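Side-chain contacts in (S)-ureidoglycine--glyoxylate transaminase (Bacillus subtilis, PDB 3ISL), which catalyses the pyridoxal-phosphate-dependent transfer of an amino group from (S)-ureidoglycine to glyoxylate, yielding oxalurate and glycine in purine breakdown: residues E181-V184 / D185-I189; V171-V174 / A175-G178; I209-N212 / E213-D217; G287-T290 / R291-R294. All coordinates share one frame; numbering follows the deposited sequence.

Interaction 1 of 4, residues E181-V184 / D185-I189; sequences EVKV and DEWKI
K183 and W187 are joined by a backbone bond, W187 N to K183 O at 3.0 Å, and V184 O accepts from I189 N at 3.0 Å, as the chain folds back on itself around a type I beta turn from D185 to K188. The indole of W187 swings back along residues 181 to 183. With its CG beside its own backbone N (chi1 -64°), the ring turns one face to K183, whose CB stands 3.9 Å from the centroid of the five-membered ring, 11° off the normal, in a CH-pi contact. The aliphatic K183 CD continues along the indole and reaches W187 NE1 at 3.8 Å. Beyond the ring, K183 NZ forms a salt bridge with E186 OE2 at 3.5 Å and a long one with E181 OE2 at 3.9 Å; one ammonium thus lies between two acids. Flanking the turn, V184 CB meets I189 CB at 3.8 Å. Replacing W187 by an alanine would probably leave the K183 methylenes without their aromatic platform and the lysine freer to turn away from its acids. H144 meets the indole steeply, and the carboxylate of D185 bonds to T59 and to the backbone N of K60, tying the turn to neighbouring loops. This is a compact turn in the link between strands 168-172 and 191-193 of the mixed sheet typical of fold type I PLP enzymes, on the chain's route to the cofactor lysine K198.

Interaction 2 of 4, residues V171-V174 / A175-G178; sequences VDAV and ATIG. With PLP (pyridoxal-5'-phosphate), chain C.
A173 and I177 close a tight backbone turn that presents V174 and A175 to pyridoxal phosphate, at the end of strand 168-172. An Asx turn at D172 begins the bend, in the place where fold type I enzymes set an aspartate against the pyridine nitrogen. Three side chains from here stand in the first shell. D172 OD2 lies 2.8 Å from PLP N1. The branched V174 comes over the pyridine ring, its CG1 3.8 Å from PLP C5, and the methyl A175 CB sits 3.8 Å from PLP O3. The same shell includes hydrogen bonds from PLP to T70, S71, R72, T147 and Q197 and to T267 of the second subunit.

What positions these groups is the second shell. The D172 carboxylate carbon CG points away from its own backbone N (chi1 157°), which carries one oxygen to the cofactor and leaves the other, OD1, to accept from V174 N at 3.0 Å in a nearly straight bond (164°). The two oxygens therefore divide their work, which probably fixes the rotation of the carboxylate. A water accepts a weak bond from A175 N while donating to D172 O at 3.0 Å. T176 OG1 is bonded to H144 ND1 and lies 3.6 Å from the methyl A173 CB. The turn is shut by I177 N, which meets A173 O at 2.9 Å, 24° out of the carbonyl plane.

Interaction 3 of 4, residues I209-N212 / E213-D217; sequences ITYN and ERVAD
N212 and V215 share the polar heart of this junction, a side-chain-to-backbone hydrogen bond in which V215 N donates to N212 OD1 at 3.1 Å. The bond is almost straight (169°), though the donor is tilted 21° from the plane of the amide carbonyl. N212 CG sits between its backbone N and carbonyl carbon (chi1 61°), a setting that folds the amide back over the first turn of the helix. The backbone adds its own bond, A216 N to N212 O at 2.9 Å. N212 OD1 also rests near R214 CB, at 3.4 Å.

Together these bonds make N212 the N-cap of helix 213-220, met directly as strand 206-211 ends. Its ND2 end turns elsewhere, to D190 OD1. The guanidinium of R214 forms salt bridges with D190 and D166 as well, so D190 serves both the cap and the arginine.

Apolar contacts flank the cap on the strand side. Y211 and V215 cross at about a right angle: Y211 CB meets V215 CB at 3.8 Å, and V215 CG1 lies 3.8 Å from Y211 CD1. One residue further on, the methyl A216 CB approaches the edge of the Y211 ring in its plane, 4.0 Å from CE1. The same phenol ring lies nearly parallel to that of W63, and its hydroxyl is hydrogen-bonded with E255 OE2 and Y65 OH.

Interaction 4 of 4, residues G287-T290 / R291-R294; sequences GLET and RFER
L288 and F292 point the same way from helix 288-308, with L288 CB 4.0 Å from F292 CZ. The phenyl group, its CG beside the backbone N (chi1 -51°), leans back under the preceding turn so that L288 O lies over one face, 3.2 Å from F292 CG and displaced toward the rim. That carbonyl also takes F292 N at 2.7 Å. The bent chain of E289 brings its OE1 to 3.9 Å from F292 CE2, with carboxylate and ring planes nearly parallel, 15° apart. A serine in place of F292 would probably open a gap beside L288 and leave the E289 carboxylate without its aromatic neighbour. G287, where a CB would clash with the preceding carbonyl O, holds the N-cap position after helix 270-286, and its O takes R291 N in the first i to i+4 bond.

The two arginines differ in shape. R291 is stretched from CG to NE, whereas R294 is bent at chi2 and chi3 and brings its NH2 over the face of the R291 guanidinium, 3.0 Å from R291 NH1. Both nitrogens form salt bridges with E286 OE1, and R291 NH2 is bonded to C199 O. The shared carboxylate probably offsets the two neighbouring positive charges.

The chain order is interactions 2, 1, 3, 4. Interaction 2 leaves strand 168-172 and interaction 1 follows in the loop before strand 191-193, their centres about 11 Å apart, with V182 CG1 3.7 Å from I177 CD1. Interaction 3 closes strand 206-211 of the same mixed sheet, about 13 Å from interaction 1 by centres and about 17 Å from interaction 2. Interaction 4, on helix 288-308, reaches back to both: F292 CE2 lies 3.6 Å from E181 CA, and R291 NE probably bonds with G178 O at 2.9 Å. The turn that contacts the cofactor is thus tied to a distant part of the sequence, while the centres of interactions 3 and 4 lie about 27 Å apart.

Interaction 1 of 4, residues E181-V184 / D185-I189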
loop_
_atom_site.group_PDB
_atom_site.type_symbol
_atom_site.label_atom_id
_atom_site.label_comp_id
_atom_site.label_asym_id
_atom_site.label_seq_id
_atom_site.Cartn_x
_atom_site.Cartn_y
_atom_site.Cartn_z
ATOM N N GLU A 181 22.503 -9.147 8.946
ATOM C CA GLU A 181 22.602 -8.240 10.074
ATOM C C GLU A 181 22.239 -6.856 9.621
ATOM O O GLU A 181 22.789 -6.390 8.655
ATOM C CB GLU A 181 24.049 -8.181 10.555
ATOM C CG GLU A 181 24.258 -8.852 11.827
ATOM C CD GLU A 181 25.664 -8.602 12.289
ATOM O OE1 GLU A 181 26.328 -7.657 11.752
ATOM O OE2 GLU A 181 26.118 -9.388 13.149
ATOM N N VAL A 182 21.322 -6.207 10.315
ATOM C CA VAL A 182 21.233 -4.748 10.220
ATOM C C VAL A 182 21.246 -4.110 11.596
ATOM O O VAL A 182 20.481 -4.477 12.446
ATOM C CB VAL A 182 20.252 -4.159 9.123
ATOM C CG1 VAL A 182 19.543 -5.157 8.287
ATOM C CG2 VAL A 182 19.516 -2.826 9.455
ATOM N N LYS A 183 22.171 -3.196 11.839
ATOM C CA LYS A 183 22.279 -2.744 13.204
ATOM C C LYS A 183 22.162 -1.238 13.153
ATOM O O LYS A 183 23.160 -0.551 12.970
ATOM C CB LYS A 183 23.620 -3.257 13.830
ATOM C CG LYS A 183 23.844 -4.785 13.765
ATOM C CD LYS A 183 25.342 -5.087 14.234
ATOM C CE LYS A 183 25.464 -6.321 15.165
ATOM N NZ LYS A 183 26.991 -6.534 15.645
ATOM N N VAL A 184 20.948 -0.706 13.254
ATOM C CA VAL A 184 20.851 0.703 13.076
ATOM C C VAL A 184 21.506 1.576 14.137
ATOM O O VAL A 184 22.108 2.595 13.762
ATOM C CB VAL A 184 19.469 1.302 12.531
ATOM C CG1 VAL A 184 18.654 0.370 11.567
ATOM C CG2 VAL A 184 18.700 2.140 13.552
ATOM N N ASP A 185 21.382 1.242 15.424
ATOM C CA ASP A 185 22.116 2.028 16.433
ATOM C C ASP A 185 23.616 1.902 16.308
ATOM O O ASP A 185 24.325 2.929 16.219
ATOM C CB ASP A 185 21.653 1.752 17.870
ATOM C CG ASP A 185 20.241 2.293 18.105
ATOM O OD1 ASP A 185 19.687 2.885 17.162
ATOM O OD2 ASP A 185 19.672 2.114 19.179
ATOM N N GLU A 186 24.085 0.662 16.243
ATOM C CA GLU A 186 25.522 0.424 16.179
ATOM C C GLU A 186 26.190 1.057 14.953
ATOM O O GLU A 186 27.338 1.462 15.036
ATOM C CB GLU A 186 25.831 -1.071 16.189
ATOM C CG GLU A 186 26.137 -1.531 17.572
ATOM C CD GLU A 186 26.622 -2.998 17.646
ATOM O OE1 GLU A 186 25.915 -3.787 18.342
ATOM O OE2 GLU A 186 27.665 -3.338 16.991
ATOM N N TRP A 187 25.478 1.128 13.823
ATOM C CA TRP A 187 26.105 1.609 12.600
ATOM C C TRP A 187 25.811 3.082 12.366
ATOM O O TRP A 187 26.134 3.614 11.311
ATOM C CB TRP A 187 25.657 0.746 11.416
ATOM C CG TRP A 187 26.107 -0.670 11.513
ATOM C CD1 TRP A 187 27.048 -1.196 12.362
ATOM C CD2 TRP A 187 25.655 -1.758 10.697
ATOM N NE1 TRP A 187 27.207 -2.521 12.119
ATOM C CE2 TRP A 187 26.373 -2.901 11.100
ATOM C CE3 TRP A 187 24.710 -1.869 9.676
ATOM C CZ2 TRP A 187 26.155 -4.196 10.533
ATOM C CZ3 TRP A 187 24.500 -3.146 9.089
ATOM C CH2 TRP A 187 25.249 -4.287 9.521
ATOM N N LYS A 188 25.151 3.724 13.343
ATOM C CA LYS A 188 24.863 5.131 13.315
ATOM C C LYS A 188 24.061 5.440 12.051
ATOM O O LYS A 188 24.325 6.411 11.338
ATOM C CB LYS A 188 26.157 5.983 13.336
ATOM C CG LYS A 188 27.139 5.722 14.519
ATOM C CD LYS A 188 26.550 5.892 15.896
ATOM C CE LYS A 188 27.607 6.350 16.923
ATOM N NZ LYS A 188 28.777 5.458 16.861
ATOM N N ILE A 189 23.102 4.584 11.775
ATOM C CA ILE A 189 22.103 4.857 10.744
ATOM C C ILE A 189 21.018 5.737 11.345
ATOM O O ILE A 189 20.449 5.437 12.438
ATOM C CB ILE A 189 21.511 3.520 10.195
ATOM C CG1 ILE A 189 22.620 2.680 9.554
ATOM C CG2 ILE A 189 20.259 3.763 9.287
ATOM C CD1 ILE A 189 22.110 1.217 9.056
#

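Interaction 2 of 4, residues V171-V174 / A175-G178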
loop_
_atom_site.group_PDB
_atom_site.type_symbol
_atom_site.label_atom_id
_atom_site.label_comp_id
_atom_site.label_asym_id
_atom_site.label_seq_id
_atom_site.Cartn_x
_atom_site.Cartn_y
_atom_site.Cartn_z
ATOM N N VAL A 171 19.317 4.636 4.874
ATOM C CA VAL A 171 19.729 3.369 4.314
ATOM C C VAL A 171 18.543 2.578 3.760
ATOM O O VAL A 171 17.559 2.434 4.401
ATOM C CB VAL A 171 20.561 2.503 5.361
ATOM C CG1 VAL A 171 20.770 1.073 4.830
ATOM C CG2 VAL A 171 21.955 3.137 5.601
ATOM N N ASP A 172 18.646 2.085 2.525
ATOM C CA ASP A 172 17.638 1.185 2.023
ATOM C C ASP A 172 18.106 -0.212 2.490
ATOM O O ASP A 172 19.094 -0.742 1.947
ATOM C CB ASP A 172 17.565 1.368 0.479
ATOM C CG ASP A 172 16.993 0.175 -0.273
ATOM O OD1 ASP A 172 16.744 -0.908 0.266
ATOM O OD2 ASP A 172 16.852 0.302 -1.479
ATOM N N ALA A 173 17.453 -0.776 3.532
ATOM C CA ALA A 173 17.749 -2.145 3.993
ATOM C C ALA A 173 16.633 -3.122 3.522
ATOM O O ALA A 173 16.317 -4.081 4.194
ATOM C CB ALA A 173 17.968 -2.202 5.536
ATOM N N VAL A 174 16.031 -2.860 2.375
ATOM C CA VAL A 174 14.820 -3.565 1.973
ATOM C C VAL A 174 15.112 -5.078 1.762
ATOM O O VAL A 174 14.312 -5.923 2.115
ATOM C CB VAL A 174 14.200 -2.909 0.700
ATOM C CG1 VAL A 174 13.390 -3.909 -0.081
ATOM C CG2 VAL A 174 13.381 -1.622 1.035
ATOM N N ALA A 175 16.252 -5.384 1.143
ATOM C CA ALA A 175 16.600 -6.742 0.819
ATOM C C ALA A 175 17.308 -7.452 1.940
ATOM O O ALA A 175 17.532 -8.642 1.823
ATOM C CB ALA A 175 17.534 -6.771 -0.400
ATOM N N THR A 176 17.827 -6.720 2.909
ATOM C CA THR A 176 18.656 -7.341 3.968
ATOM C C THR A 176 17.871 -7.493 5.285
ATOM O O THR A 176 18.139 -8.399 6.051
ATOM C CB THR A 176 19.955 -6.567 4.252
ATOM O OG1 THR A 176 19.585 -5.231 4.519
ATOM C CG2 THR A 176 20.839 -6.576 3.005
ATOM N N ILE A 177 16.881 -6.634 5.535
ATOM C CA ILE A 177 16.286 -6.689 6.871
ATOM C C ILE A 177 15.657 -8.080 7.124
ATOM O O ILE A 177 14.915 -8.625 6.250
ATOM C CB ILE A 177 15.189 -5.577 7.034
ATOM C CG1 ILE A 177 14.834 -5.307 8.543
ATOM C CG2 ILE A 177 13.884 -5.869 6.113
ATOM C CD1 ILE A 177 16.073 -5.011 9.492
ATOM N N GLY A 178 15.916 -8.653 8.321
ATOM C CA GLY A 178 15.432 -9.988 8.710
ATOM C C GLY A 178 16.189 -11.188 8.100
ATOM O O GLY A 178 15.865 -12.347 8.380
HETATM N N1 PLP C . 15.159 -1.562 -2.726
HETATM C C2 PLP C . 15.937 -2.807 -2.837
HETATM C C2A PLP C . 17.277 -2.962 -2.429
HETATM C C3 PLP C . 15.390 -3.972 -3.389
HETATM O O3 PLP C . 16.111 -5.134 -3.485
HETATM C C4 PLP C . 14.088 -4.032 -3.835
HETATM C C4A PLP C . 13.527 -5.384 -4.425
HETATM C C5 PLP C . 13.312 -2.884 -3.739
HETATM C C6 PLP C . 13.810 -1.650 -3.213
HETATM C C5A PLP C . 11.927 -2.980 -4.287
HETATM O O4P PLP C . 11.023 -2.602 -3.359
HETATM P P PLP C . 9.541 -2.771 -3.882
HETATM O O1P PLP C . 9.474 -3.528 -5.204
HETATM O O2P PLP C . 9.051 -1.182 -3.887
HETATM O O3P PLP C . 8.633 -3.524 -2.686
HETATM O O HOH W 1 19.125 -3.458 0.794
#

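Interaction 3 of 4, residues I209-N212 / E213-D217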
loop_
_atom_site.group_PDB
_atom_site.type_symbol
_atom_site.label_atom_id
_atom_site.label_comp_id
_atom_site.label_asym_id
_atom_site.label_seq_id
_atom_site.Cartn_x
_atom_site.Cartn_y
_atom_site.Cartn_z
ATOM N N ILE A 209 9.695 1.327 8.625
ATOM C CA ILE A 209 10.733 2.360 8.668
ATOM C C ILE A 209 11.119 2.585 10.080
ATOM O O ILE A 209 10.326 2.336 10.975
ATOM C CB ILE A 209 10.311 3.715 8.021
ATOM C CG1 ILE A 209 9.165 4.360 8.781
ATOM C CG2 ILE A 209 9.912 3.534 6.565
ATOM C CD1 ILE A 209 8.762 5.794 8.223
ATOM N N THR A 210 12.333 3.073 10.279
ATOM C CA THR A 210 12.725 3.562 11.552
ATOM C C THR A 210 13.635 4.773 11.370
ATOM O O THR A 210 14.418 4.870 10.392
ATOM C CB THR A 210 13.435 2.441 12.426
ATOM O OG1 THR A 210 13.572 2.875 13.777
ATOM C CG2 THR A 210 14.768 2.034 11.881
ATOM N N TYR A 211 13.594 5.658 12.358
ATOM C CA TYR A 211 14.495 6.791 12.380
ATOM C C TYR A 211 14.612 7.403 13.781
ATOM O O TYR A 211 13.781 7.134 14.634
ATOM C CB TYR A 211 14.066 7.823 11.351
ATOM C CG TYR A 211 12.671 8.354 11.547
ATOM C CD1 TYR A 211 12.400 9.424 12.428
ATOM C CD2 TYR A 211 11.611 7.814 10.830
ATOM C CE1 TYR A 211 11.079 9.944 12.554
ATOM C CE2 TYR A 211 10.327 8.310 10.961
ATOM C CZ TYR A 211 10.066 9.341 11.829
ATOM O OH TYR A 211 8.785 9.770 11.904
ATOM N N ASN A 212 15.685 8.179 13.986
ATOM C CA ASN A 212 16.079 8.776 15.288
ATOM C C ASN A 212 15.630 10.213 15.418
ATOM O O ASN A 212 14.894 10.720 14.566
ATOM C CB ASN A 212 17.621 8.640 15.549
ATOM C CG ASN A 212 18.508 9.354 14.483
ATOM O OD1 ASN A 212 18.039 10.139 13.671
ATOM N ND2 ASN A 212 19.796 9.068 14.514
ATOM N N GLU A 213 16.059 10.866 16.505
ATOM C CA GLU A 213 15.688 12.241 16.883
ATOM C C GLU A 213 16.347 13.258 15.928
ATOM O O GLU A 213 15.732 14.273 15.589
ATOM C CB GLU A 213 16.041 12.482 18.368
ATOM C CG GLU A 213 16.425 13.936 18.737
ATOM C CD GLU A 213 16.594 14.253 20.295
ATOM O OE1 GLU A 213 15.966 15.240 20.765
ATOM O OE2 GLU A 213 17.351 13.539 21.026
ATOM N N ARG A 214 17.559 12.951 15.434
ATOM C CA ARG A 214 18.157 13.761 14.334
ATOM C C ARG A 214 17.206 13.871 13.144
ATOM O O ARG A 214 16.928 14.974 12.672
ATOM C CB ARG A 214 19.522 13.226 13.868
ATOM C CG ARG A 214 20.594 13.210 14.964
ATOM C CD ARG A 214 21.967 13.705 14.439
ATOM N NE ARG A 214 22.461 12.729 13.523
ATOM C CZ ARG A 214 23.075 12.953 12.382
ATOM N NH1 ARG A 214 23.400 14.155 11.993
ATOM N NH2 ARG A 214 23.409 11.901 11.650
ATOM N N VAL A 215 16.707 12.722 12.674
ATOM C CA VAL A 215 15.684 12.687 11.588
ATOM C C VAL A 215 14.359 13.363 11.986
ATOM O O VAL A 215 13.821 14.170 11.218
ATOM C CB VAL A 215 15.442 11.294 11.000
ATOM C CG1 VAL A 215 14.423 11.365 9.830
ATOM C CG2 VAL A 215 16.736 10.750 10.458
ATOM N N ALA A 216 13.898 13.098 13.202
ATOM C CA ALA A 216 12.588 13.601 13.638
ATOM C C ALA A 216 12.608 15.141 13.761
ATOM O O ALA A 216 11.682 15.803 13.312
ATOM C CB ALA A 216 12.092 12.916 14.979
ATOM N N ASP A 217 13.683 15.715 14.305
ATOM C CA ASP A 217 13.768 17.200 14.367
ATOM C C ASP A 217 13.734 17.905 12.987
ATOM O O ASP A 217 13.156 18.989 12.871
ATOM C CB ASP A 217 14.993 17.643 15.175
ATOM C CG ASP A 217 14.912 17.184 16.620
ATOM O OD1 ASP A 217 15.920 17.231 17.300
ATOM O OD2 ASP A 217 13.836 16.706 17.048
#

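Interaction 4 of 4, residues G287-T290 / R291-R294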
loop_
_atom_site.group_PDB
_atom_site.type_symbol
_atom_site.label_atom_id
_atom_site.label_comp_id
_atom_site.label_asym_id
_atom_site.label_seq_id
_atom_site.Cartn_x
_atom_site.Cartn_y
_atom_site.Cartn_z
ATOM N N GLY A 287 14.834 -15.782 16.424
ATOM C CA GLY A 287 16.064 -15.227 16.928
ATOM C C GLY A 287 16.790 -14.626 15.740
ATOM O O GLY A 287 17.066 -15.329 14.721
ATOM N N LEU A 288 17.125 -13.331 15.860
ATOM C CA LEU A 288 17.814 -12.634 14.789
ATOM C C LEU A 288 19.140 -13.336 14.431
ATOM O O LEU A 288 19.360 -13.740 13.275
ATOM C CB LEU A 288 18.055 -11.164 15.185
ATOM C CG LEU A 288 16.839 -10.253 15.120
ATOM C CD1 LEU A 288 17.302 -8.801 15.340
ATOM C CD2 LEU A 288 16.198 -10.396 13.751
ATOM N N GLU A 289 20.019 -13.535 15.415
ATOM C CA GLU A 289 21.302 -14.201 15.117
ATOM C C GLU A 289 21.164 -15.646 14.566
ATOM O O GLU A 289 21.789 -15.969 13.558
ATOM C CB GLU A 289 22.291 -14.101 16.290
ATOM C CG GLU A 289 23.516 -13.219 15.926
ATOM C CD GLU A 289 23.421 -11.832 16.443
ATOM O OE1 GLU A 289 22.555 -11.091 15.980
ATOM O OE2 GLU A 289 24.242 -11.444 17.321
ATOM N N THR A 290 20.279 -16.465 15.172
ATOM C CA THR A 290 19.877 -17.772 14.633
ATOM C C THR A 290 19.357 -17.629 13.209
ATOM O O THR A 290 19.797 -18.328 12.298
ATOM C CB THR A 290 18.784 -18.433 15.523
ATOM O OG1 THR A 290 19.281 -18.515 16.837
ATOM C CG2 THR A 290 18.404 -19.868 15.084
ATOM N N ARG A 291 18.412 -16.721 12.991
ATOM C CA ARG A 291 17.948 -16.495 11.644
ATOM C C ARG A 291 19.044 -16.099 10.668
ATOM O O ARG A 291 19.049 -16.612 9.560
ATOM C CB ARG A 291 16.799 -15.468 11.625
ATOM C CG ARG A 291 16.168 -15.302 10.322
ATOM C CD ARG A 291 14.842 -14.584 10.545
ATOM N NE ARG A 291 14.005 -14.371 9.364
ATOM C CZ ARG A 291 12.835 -15.015 9.150
ATOM N NH1 ARG A 291 12.418 -15.941 10.002
ATOM N NH2 ARG A 291 12.075 -14.713 8.100
ATOM N N PHE A 292 19.962 -15.207 11.038
ATOM C CA PHE A 292 21.047 -14.867 10.072
ATOM C C PHE A 292 21.940 -16.057 9.757
ATOM O O PHE A 292 22.394 -16.243 8.595
ATOM C CB PHE A 292 21.958 -13.721 10.559
ATOM C CG PHE A 292 21.215 -12.454 11.013
ATOM C CD1 PHE A 292 20.006 -12.050 10.414
ATOM C CD2 PHE A 292 21.753 -11.665 12.033
ATOM C CE1 PHE A 292 19.322 -10.896 10.845
ATOM C CE2 PHE A 292 21.069 -10.494 12.468
ATOM C CZ PHE A 292 19.879 -10.101 11.844
ATOM N N GLU A 293 22.236 -16.846 10.795
ATOM C CA GLU A 293 23.043 -18.066 10.629
ATOM C C GLU A 293 22.287 -19.102 9.744
ATOM O O GLU A 293 22.885 -19.761 8.876
ATOM C CB GLU A 293 23.414 -18.675 12.005
ATOM C CG GLU A 293 23.918 -20.110 11.875
ATOM C CD GLU A 293 25.253 -20.158 11.136
ATOM O OE1 GLU A 293 25.550 -21.167 10.434
ATOM O OE2 GLU A 293 26.017 -19.160 11.262
ATOM N N ARG A 294 20.969 -19.194 9.922
ATOM C CA ARG A 294 20.172 -20.087 9.090
ATOM C C ARG A 294 20.212 -19.665 7.593
ATOM O O ARG A 294 20.210 -20.489 6.698
ATOM C CB ARG A 294 18.738 -20.084 9.664
ATOM C CG ARG A 294 17.738 -21.085 9.036
ATOM C CD ARG A 294 16.861 -20.452 7.994
ATOM N NE ARG A 294 15.879 -19.529 8.589
ATOM C CZ ARG A 294 14.869 -18.968 7.944
ATOM N NH1 ARG A 294 14.720 -19.201 6.665
ATOM N NH2 ARG A 294 14.051 -18.104 8.606
#